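Local coordinates for phosphate binding protein (Planctomyces limnophilus, PDB 4JWO) that probably binds phosphate as the solute-binding component of a system that carries the ion across the cytoplasmic membrane, at residues 200-205 with 282-287; 68-73 with 114-119; 143-148 with 239-244. All blocks are in the same frame, centred on the assembly; numbering follows the deposited sequence.

Contact 1. Residues 200-205 with 282-287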
loop_
_atom_site.group_PDB
_atom_site.type_symbol
_atom_site.label_atom_id
_atom_site.label_comp_id
_atom_site.label_asym_id
_atom_site.label_seq_id
_atom_site.Cartn_x
_atom_site.Cartn_y
_atom_site.Cartn_z
ATOM N N PHE A 200 7.673 -3.300 -1.929
ATOM C CA PHE A 200 8.959 -2.974 -1.309
ATOM C C PHE A 200 8.887 -1.673 -0.534
ATOM O O PHE A 200 9.309 -1.607 0.625
ATOM C CB PHE A 200 10.039 -2.857 -2.390
ATOM C CG PHE A 200 11.409 -2.521 -1.866
ATOM C CD1 PHE A 200 12.299 -3.531 -1.526
ATOM C CD2 PHE A 200 11.815 -1.203 -1.756
ATOM C CE1 PHE A 200 13.579 -3.222 -1.070
ATOM C CE2 PHE A 200 13.095 -0.886 -1.289
ATOM C CZ PHE A 200 13.965 -1.914 -0.941
ATOM N N ASP A 201 8.370 -0.630 -1.180
ATOM C CA ASP A 201 8.264 0.688 -0.553
ATOM C C ASP A 201 7.453 0.629 0.737
ATOM O O ASP A 201 7.833 1.231 1.740
ATOM C CB ASP A 201 7.660 1.710 -1.521
ATOM C CG ASP A 201 8.638 2.139 -2.598
ATOM O OD1 ASP A 201 9.833 1.781 -2.496
ATOM O OD2 ASP A 201 8.212 2.847 -3.540
ATOM N N TYR A 202 6.341 -0.102 0.721
ATOM C CA TYR A 202 5.492 -0.189 1.914
ATOM C C TYR A 202 6.202 -0.959 3.031
ATOM O O TYR A 202 6.346 -0.456 4.152
ATOM C CB TYR A 202 4.150 -0.845 1.537
ATOM C CG TYR A 202 3.118 -0.967 2.648
ATOM C CD1 TYR A 202 3.316 -0.380 3.899
ATOM C CD2 TYR A 202 1.942 -1.678 2.438
ATOM C CE1 TYR A 202 2.367 -0.506 4.912
ATOM C CE2 TYR A 202 0.993 -1.808 3.442
ATOM C CZ TYR A 202 1.206 -1.220 4.669
ATOM O OH TYR A 202 0.269 -1.336 5.677
ATOM N N PHE A 203 6.654 -2.169 2.725
ATOM C CA PHE A 203 7.285 -3.011 3.739
ATOM C C PHE A 203 8.480 -2.318 4.364
ATOM O O PHE A 203 8.603 -2.239 5.587
ATOM C CB PHE A 203 7.719 -4.333 3.116
ATOM C CG PHE A 203 8.250 -5.317 4.111
ATOM C CD1 PHE A 203 7.372 -6.077 4.881
ATOM C CD2 PHE A 203 9.611 -5.475 4.284
ATOM C CE1 PHE A 203 7.854 -6.992 5.811
ATOM C CE2 PHE A 203 10.101 -6.380 5.212
ATOM C CZ PHE A 203 9.212 -7.140 5.976
ATOM N N THR A 204 9.365 -1.785 3.531
ATOM C CA THR A 204 10.551 -1.129 4.076
ATOM C C THR A 204 10.206 0.127 4.869
ATOM O O THR A 204 10.827 0.387 5.898
ATOM C CB THR A 204 11.604 -0.811 2.988
ATOM O OG1 THR A 204 11.053 0.113 2.041
ATOM C CG2 THR A 204 12.038 -2.081 2.296
ATOM N N GLU A 205 9.217 0.898 4.422
ATOM C CA GLU A 205 8.811 2.103 5.150
ATOM C C GLU A 205 8.407 1.775 6.587
ATOM O O GLU A 205 8.872 2.411 7.535
ATOM C CB GLU A 205 7.634 2.799 4.446
ATOM C CG GLU A 205 7.044 3.996 5.200
ATOM C CD GLU A 205 5.767 4.529 4.548
ATOM O OE1 GLU A 205 5.551 4.273 3.340
ATOM O OE2 GLU A 205 4.973 5.194 5.242
ATOM N N LEU A 282 1.107 -3.355 8.961
ATOM C CA LEU A 282 1.159 -3.957 7.631
ATOM C C LEU A 282 -0.166 -3.995 6.853
ATOM O O LEU A 282 -0.257 -4.629 5.807
ATOM C CB LEU A 282 1.822 -5.339 7.700
ATOM C CG LEU A 282 3.314 -5.260 8.033
ATOM C CD1 LEU A 282 3.870 -6.648 8.353
ATOM C CD2 LEU A 282 4.077 -4.653 6.871
ATOM N N SER A 283 -1.190 -3.307 7.352
ATOM C CA SER A 283 -2.292 -2.910 6.475
ATOM C C SER A 283 -2.601 -1.458 6.746
ATOM O O SER A 283 -2.447 -0.980 7.868
ATOM C CB SER A 283 -3.539 -3.797 6.629
ATOM O OG SER A 283 -4.221 -3.595 7.864
ATOM N N ARG A 284 -3.005 -0.744 5.701
ATOM C CA ARG A 284 -3.304 0.674 5.840
ATOM C C ARG A 284 -4.179 1.136 4.688
ATOM O O ARG A 284 -4.132 0.561 3.597
ATOM C CB ARG A 284 -2.010 1.490 5.859
ATOM C CG ARG A 284 -1.240 1.477 4.547
ATOM C CD ARG A 284 0.069 2.189 4.730
ATOM N NE ARG A 284 0.927 2.092 3.558
ATOM C CZ ARG A 284 2.127 2.663 3.473
ATOM N NH1 ARG A 284 2.609 3.358 4.494
ATOM N NH2 ARG A 284 2.847 2.525 2.376
ATOM N N PRO A 285 -4.965 2.199 4.917
ATOM C CA PRO A 285 -5.822 2.734 3.861
ATOM C C PRO A 285 -5.010 3.525 2.846
ATOM O O PRO A 285 -3.970 4.093 3.188
ATOM C CB PRO A 285 -6.783 3.649 4.623
ATOM C CG PRO A 285 -6.010 4.067 5.859
ATOM C CD PRO A 285 -5.164 2.874 6.212
ATOM N N LEU A 286 -5.480 3.545 1.602
ATOM C CA LEU A 286 -4.854 4.341 0.549
ATOM C C LEU A 286 -5.777 5.475 0.146
ATOM O O LEU A 286 -6.999 5.307 0.130
ATOM C CB LEU A 286 -4.561 3.466 -0.659
ATOM C CG LEU A 286 -3.608 2.293 -0.430
ATOM C CD1 LEU A 286 -3.301 1.618 -1.759
ATOM C CD2 LEU A 286 -2.327 2.788 0.237
ATOM N N PHE A 287 -5.192 6.626 -0.193
ATOM C CA PHE A 287 -5.963 7.831 -0.468
ATOM C C PHE A 287 -5.668 8.472 -1.818
ATOM O O PHE A 287 -4.563 8.372 -2.356
ATOM C CB PHE A 287 -5.733 8.885 0.623
ATOM C CG PHE A 287 -5.996 8.381 2.011
ATOM C CD1 PHE A 287 -7.260 8.469 2.561
ATOM C CD2 PHE A 287 -4.979 7.799 2.754
ATOM C CE1 PHE A 287 -7.505 8.000 3.844
ATOM C CE2 PHE A 287 -5.222 7.323 4.035
ATOM C CZ PHE A 287 -6.486 7.420 4.573
#
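Arg284 reaches from its strand across the ring of Tyr202 to the carboxylate of Glu205 on helix 198-208. Its path begins beside the phenol oxygen, where CB lies 3.6 Å from Tyr202 OH. CG sits between the backbone N and the carbonyl carbon (chi1 67°), a setting that sends the rest of the chain toward the helix and keeps CG itself 3.4 Å from Tyr202 OH. From there the chain runs fully extended, in the direction opposite to the tyrosine side chain, and CD follows the ring at 3.5 Å from Tyr202 CE1. NE continues over the ring face, 3.3 Å from Tyr202 CE1, and CZ lies 3.3 Å from Tyr202 CD1. The guanidinium is flat on the ring, with only 4° between the planes, a stacked cation-pi pair.

This is the middle of a two-lobed periplasmic binding protein fold: strand 283-291 runs between the lobes, and the helix packs beside its beginning. An arginine suits the position because its flat cation can stack while its N-H groups still bond at the edge. NH1 meets Glu205 OE2 at 3.1 Å in a salt bridge whose component hydrogen bonds are all weak, NH1 and NH2 also sharing OE1. The carboxylate is turned 54° from the guanidinium, hence no flat two-pronged pairing. Tyrosine adds a polar end to its aromatic face: the hydroxyl is bonded to Pro281 O, which helps hold the ring in place under the arginine. On the next residue of the helix, Phe203, CD1 touches Leu282 CD2 at 4.1 Å, and the phenylalanine ring also stacks on Tyr240.

Contact 2. Residues 68-73 with 114-119. With SO4 (sulfate ion), chain B.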
loop_
_atom_site.group_PDB
_atom_site.type_symbol
_atom_site.label_atom_id
_atom_site.label_comp_id
_atom_site.label_asym_id
_atom_site.label_seq_id
_atom_site.Cartn_x
_atom_site.Cartn_y
_atom_site.Cartn_z
ATOM N N SER A 68 2.060 8.351 -4.532
ATOM C CA SER A 68 2.637 7.130 -3.980
ATOM C C SER A 68 2.886 6.028 -5.011
ATOM O O SER A 68 2.094 5.835 -5.932
ATOM C CB SER A 68 1.657 6.599 -2.926
ATOM O OG SER A 68 2.040 5.348 -2.407
ATOM N N SER A 69 3.985 5.292 -4.848
ATOM C CA SER A 69 4.186 4.081 -5.630
ATOM C C SER A 69 3.091 3.057 -5.334
ATOM O O SER A 69 2.790 2.210 -6.181
ATOM C CB SER A 69 5.563 3.478 -5.348
ATOM O OG SER A 69 5.611 3.014 -4.002
ATOM N N THR A 70 2.491 3.103 -4.141
ATOM C CA THR A 70 1.436 2.148 -3.842
ATOM C C THR A 70 0.069 2.531 -4.395
ATOM O O THR A 70 -0.780 1.674 -4.608
ATOM C CB THR A 70 1.350 1.783 -2.333
ATOM O OG1 THR A 70 1.117 2.963 -1.562
ATOM C CG2 THR A 70 2.649 1.153 -1.879
ATOM N N VAL A 71 -0.149 3.821 -4.633
ATOM C CA VAL A 71 -1.395 4.250 -5.247
ATOM C C VAL A 71 -1.262 4.227 -6.775
ATOM O O VAL A 71 -2.254 4.049 -7.480
ATOM C CB VAL A 71 -1.853 5.623 -4.716
ATOM C CG1 VAL A 71 -3.198 6.034 -5.330
ATOM C CG2 VAL A 71 -1.945 5.578 -3.183
ATOM N N PHE A 72 -0.025 4.344 -7.271
ATOM C CA PHE A 72 0.272 4.283 -8.714
ATOM C C PHE A 72 -0.483 3.185 -9.492
ATOM O O PHE A 72 -1.062 3.479 -10.537
ATOM C CB PHE A 72 1.794 4.160 -8.952
ATOM C CG PHE A 72 2.222 4.317 -10.395
ATOM C CD1 PHE A 72 2.379 5.570 -10.953
ATOM C CD2 PHE A 72 2.527 3.210 -11.168
ATOM C CE1 PHE A 72 2.802 5.721 -12.274
ATOM C CE2 PHE A 72 2.949 3.352 -12.490
ATOM C CZ PHE A 72 3.080 4.613 -13.041
ATOM N N PRO A 73 -0.502 1.929 -8.987
ATOM C CA PRO A 73 -1.186 0.900 -9.787
ATOM C C PRO A 73 -2.684 1.150 -9.916
ATOM O O PRO A 73 -3.272 0.816 -10.946
ATOM C CB PRO A 73 -0.928 -0.399 -9.007
ATOM C CG PRO A 73 0.252 -0.107 -8.145
ATOM C CD PRO A 73 0.157 1.352 -7.804
ATOM N N GLY A 114 -1.873 10.753 -5.067
ATOM C CA GLY A 114 -2.120 9.504 -4.353
ATOM C C GLY A 114 -1.232 9.442 -3.127
ATOM O O GLY A 114 -0.049 9.775 -3.203
ATOM N N ALA A 115 -1.792 9.032 -1.993
ATOM C CA ALA A 115 -1.048 9.052 -0.741
ATOM C C ALA A 115 -1.181 7.726 -0.020
ATOM O O ALA A 115 -2.275 7.164 0.051
ATOM C CB ALA A 115 -1.549 10.172 0.146
ATOM N N SER A 116 -0.069 7.231 0.514
ATOM C CA SER A 116 -0.123 5.986 1.274
ATOM C C SER A 116 -0.325 6.280 2.755
ATOM O O SER A 116 -0.308 5.381 3.583
ATOM C CB SER A 116 1.143 5.168 1.068
ATOM O OG SER A 116 2.258 5.842 1.606
ATOM N N ARG A 117 -0.533 7.549 3.074
ATOM C CA ARG A 117 -0.840 7.971 4.433
ATOM C C ARG A 117 -1.657 9.234 4.306
ATOM O O ARG A 117 -1.599 9.897 3.271
ATOM C CB ARG A 117 0.446 8.283 5.198
ATOM C CG ARG A 117 1.347 9.264 4.472
ATOM C CD ARG A 117 2.193 10.089 5.418
ATOM N NE ARG A 117 3.140 10.928 4.681
ATOM C CZ ARG A 117 2.825 12.083 4.107
ATOM N NH1 ARG A 117 1.584 12.544 4.192
ATOM N NH2 ARG A 117 3.749 12.779 3.447
ATOM N N PRO A 118 -2.408 9.589 5.352
ATOM C CA PRO A 118 -3.135 10.858 5.291
ATOM C C PRO A 118 -2.175 12.041 5.183
ATOM O O PRO A 118 -1.030 11.962 5.640
ATOM C CB PRO A 118 -3.861 10.904 6.634
ATOM C CG PRO A 118 -3.964 9.482 7.065
ATOM C CD PRO A 118 -2.696 8.848 6.592
ATOM N N ILE A 119 -2.644 13.122 4.570
ATOM C CA ILE A 119 -1.936 14.393 4.569
ATOM C C ILE A 119 -1.510 14.771 5.990
ATOM O O ILE A 119 -2.270 14.577 6.941
ATOM C CB ILE A 119 -2.826 15.490 3.937
ATOM C CG1 ILE A 119 -2.040 16.774 3.680
ATOM C CG2 ILE A 119 -4.086 15.761 4.780
ATOM C CD1 ILE A 119 -2.874 17.825 2.996
HETATM S S SO4 B . 5.256 6.296 -0.684
HETATM O O1 SO4 B . 5.874 5.066 -0.201
HETATM O O2 SO4 B . 3.856 6.368 -0.289
HETATM O O3 SO4 B . 5.961 7.420 -0.093
HETATM O O4 SO4 B . 5.342 6.318 -2.149
#
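Ser68 OG stands opposite its own backbone N (chi1 174°) and Thr70 OG1 between N and the carbonyl carbon (chi1 59°), which turns both hydroxyl oxygens toward CB of Ser116. Thr70 OG1 comes within 3.4 Å of Ser116 CB and Ser68 OG within 3.6 Å of it. The two segments form part of an anion site of the periplasmic binding protein fold, where the turn after strand 61-67 leads into helix 72-85 and the end of strand 112-115 lies alongside. Ser68 OG accepts from Thr70 N at 2.9 Å, an ST turn, with a further weak bond from Val71 N. The turn leaves the backbone amide of Ser69 pointing to the sulfate, and Ser69 N donates to sulfate O4 at 3.2 Å. An alanine in place of Ser68 would strip the turn of its side-chain acceptor, is likely to leave the amide of Thr70 without that mate, and could let Ser69 N drift from the anion.

The sulfate, probably from the crystallisation liquor, is also bonded by Thr98, and its place is consistent with a phosphate pocket lined by small hydroxyls and amide groups. Ser116 OG contributes too, although its short approach to sulfate O2 is doubtful in detail because the residue has two conformers. Behind the anion the backbones are tied by Ser68 N donating to Gly114 O at 2.9 Å. Gly114 suits the tight spot, since a side chain there would run into Val71; Val71 CG1 instead lies 3.8 Å from Gly114 CA, while Val71 CG2 rests 3.6 Å from Ala115 O.

Contact 3. Residues 143-148 with 239-244. With FMT (formic acid), chain E.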
loop_
_atom_site.group_PDB
_atom_site.type_symbol
_atom_site.label_atom_id
_atom_site.label_comp_id
_atom_site.label_asym_id
_atom_site.label_seq_id
_atom_site.Cartn_x
_atom_site.Cartn_y
_atom_site.Cartn_z
ATOM N N GLY A 143 -2.823 -4.358 2.153
ATOM C CA GLY A 143 -2.343 -5.261 3.181
ATOM C C GLY A 143 -1.181 -6.113 2.704
ATOM O O GLY A 143 -1.196 -6.609 1.584
ATOM N N LEU A 144 -0.171 -6.274 3.551
ATOM C CA LEU A 144 0.954 -7.155 3.262
ATOM C C LEU A 144 1.013 -8.265 4.284
ATOM O O LEU A 144 0.713 -8.046 5.454
ATOM C CB LEU A 144 2.271 -6.398 3.365
ATOM C CG LEU A 144 2.529 -5.250 2.405
ATOM C CD1 LEU A 144 3.984 -4.820 2.562
ATOM C CD2 LEU A 144 2.224 -5.642 0.968
ATOM N N THR A 145 1.454 -9.436 3.849
ATOM C CA THR A 145 1.678 -10.545 4.765
ATOM C C THR A 145 3.147 -10.918 4.813
ATOM O O THR A 145 3.827 -10.964 3.787
ATOM C CB THR A 145 0.905 -11.794 4.355
ATOM O OG1 THR A 145 1.260 -12.145 3.010
ATOM C CG2 THR A 145 -0.595 -11.535 4.431
ATOM N N VAL A 146 3.623 -11.190 6.016
ATOM C CA VAL A 146 4.889 -11.876 6.217
ATOM C C VAL A 146 4.568 -13.356 6.347
ATOM O O VAL A 146 3.659 -13.740 7.090
ATOM C CB VAL A 146 5.568 -11.384 7.492
ATOM C CG1 VAL A 146 6.818 -12.194 7.783
ATOM C CG2 VAL A 146 5.895 -9.900 7.347
ATOM N N VAL A 147 5.284 -14.189 5.599
ATOM C CA VAL A 147 4.998 -15.613 5.586
ATOM C C VAL A 147 6.216 -16.444 5.945
ATOM O O VAL A 147 7.351 -16.063 5.680
ATOM C CB VAL A 147 4.462 -16.069 4.201
ATOM C CG1 VAL A 147 3.110 -15.429 3.920
ATOM C CG2 VAL A 147 5.460 -15.716 3.087
ATOM N N ILE A 148 5.958 -17.574 6.584
ATOM C CA ILE A 148 6.968 -18.578 6.851
ATOM C C ILE A 148 6.488 -19.917 6.305
ATOM O O ILE A 148 5.333 -20.057 5.884
ATOM C CB ILE A 148 7.299 -18.663 8.355
ATOM C CG1 ILE A 148 6.024 -18.853 9.179
ATOM C CG2 ILE A 148 8.028 -17.402 8.793
ATOM C CD1 ILE A 148 6.257 -18.972 10.705
ATOM N N GLY A 239 9.275 -14.642 4.054
ATOM C CA GLY A 239 9.009 -13.834 2.874
ATOM C C GLY A 239 7.979 -12.765 3.151
ATOM O O GLY A 239 7.311 -12.791 4.181
ATOM N N TYR A 240 7.869 -11.794 2.252
ATOM C CA TYR A 240 6.759 -10.848 2.314
ATOM C C TYR A 240 6.230 -10.552 0.930
ATOM O O TYR A 240 6.976 -10.576 -0.049
ATOM C CB TYR A 240 7.139 -9.539 3.034
ATOM C CG TYR A 240 8.065 -8.606 2.278
ATOM C CD1 TYR A 240 7.556 -7.618 1.442
ATOM C CD2 TYR A 240 9.447 -8.685 2.432
ATOM C CE1 TYR A 240 8.397 -6.745 0.761
ATOM C CE2 TYR A 240 10.307 -7.815 1.738
ATOM C CZ TYR A 240 9.765 -6.844 0.917
ATOM O OH TYR A 240 10.590 -5.963 0.241
ATOM N N PHE A 241 4.932 -10.281 0.869
ATOM C CA PHE A 241 4.241 -9.920 -0.368
ATOM C C PHE A 241 2.817 -9.512 -0.028
ATOM O O PHE A 241 2.405 -9.586 1.125
ATOM C CB PHE A 241 4.300 -11.022 -1.459
ATOM C CG PHE A 241 4.123 -12.441 -0.947
ATOM C CD1 PHE A 241 2.888 -12.899 -0.505
ATOM C CD2 PHE A 241 5.192 -13.318 -0.945
ATOM C CE1 PHE A 241 2.732 -14.222 -0.045
ATOM C CE2 PHE A 241 5.040 -14.634 -0.507
ATOM C CZ PHE A 241 3.815 -15.079 -0.049
ATOM N N GLY A 242 2.069 -9.064 -1.027
ATOM C CA GLY A 242 0.728 -8.571 -0.794
ATOM C C GLY A 242 -0.200 -9.659 -0.306
ATOM O O GLY A 242 -0.048 -10.835 -0.645
ATOM N N TYR A 243 -1.187 -9.255 0.482
ATOM C CA TYR A 243 -2.116 -10.179 1.118
ATOM C C TYR A 243 -2.821 -11.112 0.126
ATOM O O TYR A 243 -3.066 -12.288 0.434
ATOM C CB TYR A 243 -3.136 -9.398 1.956
ATOM C CG TYR A 243 -4.223 -10.271 2.517
ATOM C CD1 TYR A 243 -4.026 -10.995 3.684
ATOM C CD2 TYR A 243 -5.447 -10.395 1.861
ATOM C CE1 TYR A 243 -5.029 -11.816 4.187
ATOM C CE2 TYR A 243 -6.444 -11.211 2.361
ATOM C CZ TYR A 243 -6.228 -11.913 3.518
ATOM O OH TYR A 243 -7.223 -12.732 4.006
ATOM N N ALA A 244 -3.146 -10.599 -1.059
ATOM C CA ALA A 244 -3.888 -11.391 -2.041
ATOM C C ALA A 244 -3.135 -12.656 -2.393
ATOM O O ALA A 244 -3.736 -13.711 -2.579
ATOM C CB ALA A 244 -4.182 -10.569 -3.299
HETATM C C FMT E . -9.440 -13.107 1.876
HETATM O O1 FMT E . -9.080 -13.997 2.647
HETATM O O2 FMT E . -9.292 -13.138 0.655
#
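Val147 and Gly239 grip each other through two backbone bonds, Val147 N to Gly239 O at 2.8 Å and Gly239 N to Val147 O at 2.9 Å. They form one hydrogen-bonded pair of an antiparallel ladder, in which strand 134-148 meets strand 237-242 in the large mixed sheet of this two-lobed binding-protein fold. Thr145 and Phe241 make the next such pair, Thr145 N donating to Phe241 O at 2.9 Å and Phe241 N to Thr145 O at 3.2 Å. Phe241 O also takes a weak bond from Thr145 OG1. The ladder ends as the second strand turns into helix 243-247: Gly242 is the N-cap, and the next amide, Tyr243 N, still reaches back to Gly143 O at 2.9 Å.

Between these pairs the alpha carbons come close, and Tyr240 CA and Val146 CA direct C-H groups at Thr145 O and Gly239 O. Glycine suits position 239, where a beta carbon would come close against Val147 CG2. Leu144 CD2 rests against Gly242 CA.

The side chains of Thr145, Val147 and Phe241 lie on one face of the sheet. With its CG between N and the carbonyl carbon (chi1 41°), Phe241 swings its ring back across the neighbouring strand, bringing CZ to 3.6 Å from Val147 CG2. Helix 224-233 packs on this ring. Branched valine fills the space beside it with methyl groups, crossing it at about a right angle. Val146 and Tyr240 point to the other face, where Tyr240 meets Trp167 edge-to-face.

Thr145 CG2 touches the edge of the ring of Tyr243, the first residue of the helix, 3.6 Å from CD1, and at the far end of that ring Tyr243 OH donates to O1 of a formic acid molecule, probably from the crystallisation liquor, at 2.6 Å.

All three contacts are buried and reach the same mixed sheet, but their chemistry follows their place in it. Contact 3 is regular strand pairing with largely apolar side chains, within one lobe, its helix end partly open to solvent. Contact 2 lies in the other, its polar groups turned to a bound anion, and it does not touch contact 3, their centres being about 19 Å apart. Contact 1 stands between them, joining charge and aromatic stacking. It shares sheet neighbours with both: Leu282 O accepts from Leu144 N at 2.8 Å, and Phe287 O from Ala115 N at 2.9 Å. Asp201 also bonds to Ser69, linking helix 198-208 to the turn at 68-70 that holds the sulfate.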